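Local atomic coordinates of pumilio domain-containing protein C56F2.08c (Schizosaccharomyces pombe, PDB entry 6NX5), a protein that probably binds AU-rich sequences in the 3' untranslated regions of messenger RNAs, and is represented here by its RNA recognition motif (RRM) domain. Residues 13-17 with 18-22; 47-50 with 51-55. All blocks are in the same frame, centred on the assembly; numbering follows the deposited sequence.

Contact 1 of 2, residues 13-17 with 18-22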
# COMPACT_ATOMS: atom_id res chain seq x y z
N VAL A 13 6.30 -0.80 -16.98
CA VAL A 13 7.56 -1.25 -16.40
C VAL A 13 8.56 -0.10 -16.43
O VAL A 13 8.58 0.71 -17.37
CB VAL A 13 8.10 -2.50 -17.12
CG1 VAL A 13 7.04 -3.59 -17.15
CG2 VAL A 13 8.56 -2.16 -18.53
N GLY A 14 9.34 0.03 -15.36
CA GLY A 14 10.29 1.11 -15.25
C GLY A 14 9.73 2.45 -14.82
O GLY A 14 10.48 3.43 -14.81
N THR A 15 8.44 2.54 -14.47
CA THR A 15 7.88 3.81 -14.02
C THR A 15 8.55 4.26 -12.73
O THR A 15 8.61 3.51 -11.75
CB THR A 15 6.37 3.69 -13.80
OG1 THR A 15 5.73 3.36 -15.04
CG2 THR A 15 5.82 5.01 -13.30
N SER A 16 9.03 5.49 -12.72
CA SER A 16 9.75 6.03 -11.58
C SER A 16 8.81 6.76 -10.62
O SER A 16 7.68 7.13 -10.96
CB SER A 16 10.86 6.98 -12.04
OG SER A 16 10.30 8.21 -12.50
N SER A 17 9.29 6.96 -9.40
CA SER A 17 8.49 7.69 -8.42
C SER A 17 8.29 9.14 -8.83
O SER A 17 7.23 9.72 -8.56
CB SER A 17 9.12 7.59 -7.04
OG SER A 17 10.39 8.22 -7.01
N SER A 18 9.28 9.74 -9.50
CA SER A 18 9.11 11.11 -9.97
C SER A 18 7.99 11.21 -10.99
O SER A 18 7.22 12.18 -10.98
CB SER A 18 10.43 11.63 -10.55
OG SER A 18 10.82 10.84 -11.65
N ALA A 19 7.86 10.21 -11.87
CA ALA A 19 6.75 10.22 -12.81
C ALA A 19 5.41 10.11 -12.09
O ALA A 19 4.43 10.78 -12.46
CB ALA A 19 6.91 9.08 -13.83
N ILE A 20 5.36 9.30 -11.04
CA ILE A 20 4.11 9.12 -10.31
C ILE A 20 3.69 10.41 -9.62
O ILE A 20 2.50 10.76 -9.61
CB ILE A 20 4.25 7.94 -9.33
CG1 ILE A 20 4.37 6.65 -10.15
CG2 ILE A 20 3.07 7.88 -8.36
CD1 ILE A 20 4.80 5.47 -9.37
N HIS A 21 4.64 11.14 -9.03
CA HIS A 21 4.30 12.42 -8.42
C HIS A 21 3.71 13.38 -9.45
O HIS A 21 2.70 14.03 -9.20
CB HIS A 21 5.52 13.05 -7.74
CG HIS A 21 5.21 14.33 -7.02
ND1 HIS A 21 4.88 15.49 -7.69
CD2 HIS A 21 5.16 14.62 -5.70
CE1 HIS A 21 4.67 16.45 -6.81
NE2 HIS A 21 4.83 15.95 -5.60
N ALA A 22 4.36 13.48 -10.61
CA ALA A 22 3.84 14.33 -11.67
C ALA A 22 2.39 14.00 -12.00
O ALA A 22 1.55 14.90 -12.11
CB ALA A 22 4.72 14.20 -12.91
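Thr-15 and Ile-20 make the apolar contact on the inner side of the first turn of helix 17-24: Thr-15 CG2 touches Ile-20 CG1 at 3.8 Å, the two side chains crossing at about a right angle, and CG1 also packs against Ser-16 O. With OG1 beside the backbone N (chi1 -62°), the methyl CG2 of Thr-15 falls anti to that N and goes to the isoleucine, while OG1 turns back to hydrogen-bond Pro-12 O, a bond within the loop just ahead of the helix.

The backbone carbonyl of Ser-16 faces into the helix: Ile-20 N donates to Ser-16 O at 3.2 Å, a slightly bent bond. One residue on, His-21 N reaches Ser-17 O at 3.0 Å with a straighter N-H...O angle of 162°. Ser-16 is the N-cap residue. Its OG sits between its own backbone N and carbonyl carbon (chi1 73°) and comes within 3.2 Å of Ala-19 N, with the methyl of Ala-19 close beside it. In the modelled conformer of Ser-18, which has a second one, Ser-16 OG also lies 2.8 Å from Ser-18 OG in a hydrogen bond that either hydroxyl could donate.

Farther out, Ile-20 packs on Met-35 of strand 30-35 and on Ala-42 and Val-44 of strand 42-46, seating this first helix of the RRM fold on its sheet. Ser-17, in its modelled conformer, packs on Ser-79 of the second subunit. The division of labour is chemical: the carbonyls of Ser-16 and Ser-17 start the helix bonding, whereas Thr-15 splits its two branches, giving its methyl to the buried isoleucine and its hydroxyl to Pro-12 O in the loop.

Contact 2 of 2, residues 47-50 with 51-55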
# COMPACT_ATOMS: atom_id res chain seq x y z
N GLU A 47 -3.08 13.97 2.19
CA GLU A 47 -3.66 14.27 3.49
C GLU A 47 -5.19 14.33 3.41
O GLU A 47 -5.88 13.85 4.32
CB GLU A 47 -3.09 15.57 4.05
CG GLU A 47 -3.40 15.81 5.52
CD GLU A 47 -2.50 15.03 6.47
OE1 GLU A 47 -2.05 15.61 7.47
OE2 GLU A 47 -2.25 13.83 6.21
N SER A 48 -5.74 14.87 2.31
CA SER A 48 -7.18 15.05 2.17
C SER A 48 -7.85 13.88 1.49
O SER A 48 -7.47 13.49 0.37
CB SER A 48 -7.53 16.32 1.38
OG SER A 48 -6.80 17.44 1.87
N LEU A 49 -8.88 13.33 2.16
CA LEU A 49 -9.69 12.27 1.57
C LEU A 49 -10.30 12.69 0.25
O LEU A 49 -10.30 11.91 -0.71
CB LEU A 49 -10.78 11.85 2.55
CG LEU A 49 -11.82 10.88 2.00
CD1 LEU A 49 -11.19 9.56 1.63
CD2 LEU A 49 -12.89 10.70 3.07
N SER A 50 -10.82 13.92 0.16
CA SER A 50 -11.48 14.28 -1.09
C SER A 50 -10.48 14.33 -2.26
O SER A 50 -10.85 13.97 -3.38
CB SER A 50 -12.23 15.61 -0.95
OG SER A 50 -11.40 16.66 -0.54
N SER A 51 -9.23 14.73 -2.02
CA SER A 51 -8.22 14.65 -3.09
C SER A 51 -8.00 13.20 -3.53
O SER A 51 -7.93 12.91 -4.73
CB SER A 51 -6.88 15.26 -2.64
OG SER A 51 -7.00 16.63 -2.30
N ALA A 52 -7.90 12.28 -2.57
CA ALA A 52 -7.68 10.88 -2.92
C ALA A 52 -8.85 10.30 -3.71
O ALA A 52 -8.64 9.52 -4.65
CB ALA A 52 -7.44 10.04 -1.65
N ILE A 53 -10.09 10.63 -3.32
CA ILE A 53 -11.26 10.13 -4.05
C ILE A 53 -11.25 10.65 -5.48
O ILE A 53 -11.48 9.90 -6.44
CB ILE A 53 -12.56 10.54 -3.34
CG1 ILE A 53 -12.70 9.81 -2.00
CG2 ILE A 53 -13.80 10.25 -4.24
CD1 ILE A 53 -13.84 10.41 -1.15
N VAL A 54 -10.99 11.95 -5.65
CA VAL A 54 -11.00 12.53 -6.99
C VAL A 54 -9.91 11.90 -7.86
O VAL A 54 -10.14 11.59 -9.03
CB VAL A 54 -10.85 14.05 -6.91
CG1 VAL A 54 -10.49 14.65 -8.29
CG2 VAL A 54 -12.15 14.65 -6.39
N ALA A 55 -8.71 11.70 -7.29
CA ALA A 55 -7.63 11.06 -8.03
C ALA A 55 -7.99 9.64 -8.43
O ALA A 55 -7.76 9.22 -9.58
CB ALA A 55 -6.34 11.07 -7.19
O HOH W 1 -9.52 17.94 -1.91
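Leu-49 and Ile-53, one turn apart on helix 49-59, make the apolar side of this contact: Leu-49 CG lies 3.8 Å from Ile-53 CD1, and Leu-49 CD1 rests against both CG1 and CD1 of the isoleucine. The Leu-49 side chain sets out away from Ile-53, and its second torsion (chi2 64°) swings the CD1 branch back to meet it; CG1 of Ile-53 in turn lies against Leu-49 O.

The backbone beneath is regular. Ile-53 N donates to Leu-49 O at 2.9 Å, nearly in line with the carbonyl bond, and Ala-52 N reaches Ser-48 O at 3.2 Å. This is the opening of the second helix of the RRM fold, lying against the antiparallel sheet: the buried Ala-52 packs on Ser-4, Leu-6, Tyr-46 and Leu-75, while Ile-53 also reaches Leu-75 of strand 72-75. An alanine in place of Ile-53 is likely to leave Leu-49 CD1 without its apolar neighbour and to open a gap against Leu-75.

The serine side is looser and wetter. Ser-48 holds the N-cap position, but its hydroxyl makes no capping bond; what it offers Ser-51 is CB, 3.7 Å from Ser-51 OG. A water joins the next two hydroxyls instead, 2.7 Å from Ser-50 OG and 2.9 Å from Ser-51 OG. At the surface, Val-54 N donates to Ser-50 O from 27° out of the carbonyl plane, and Val-54 CG2 lies 3.3 Å from the same Ser-50 O.

Overall arrangement
Contacts 1 and 2 are both surface contacts at helix starts, each with one buried residue among those that touch: Ile-20 in contact 1, Ala-52 in contact 2. They belong to the two different helices of the RRM and lie on opposite sides of the chain's centre, with centres 19 Å apart and nearest atoms about 9 Å apart. Helix 17-24 packs on strands 30-35 and 42-46, helix 49-59 on 4-9, 42-46 and 72-75, so strand 42-46 is common to both. Their serine chemistry differs: hydroxyls pair directly, in the modelled conformer, in 13-22, but through water in 47-55. Of the two, contact 1 alone touches the second subunit.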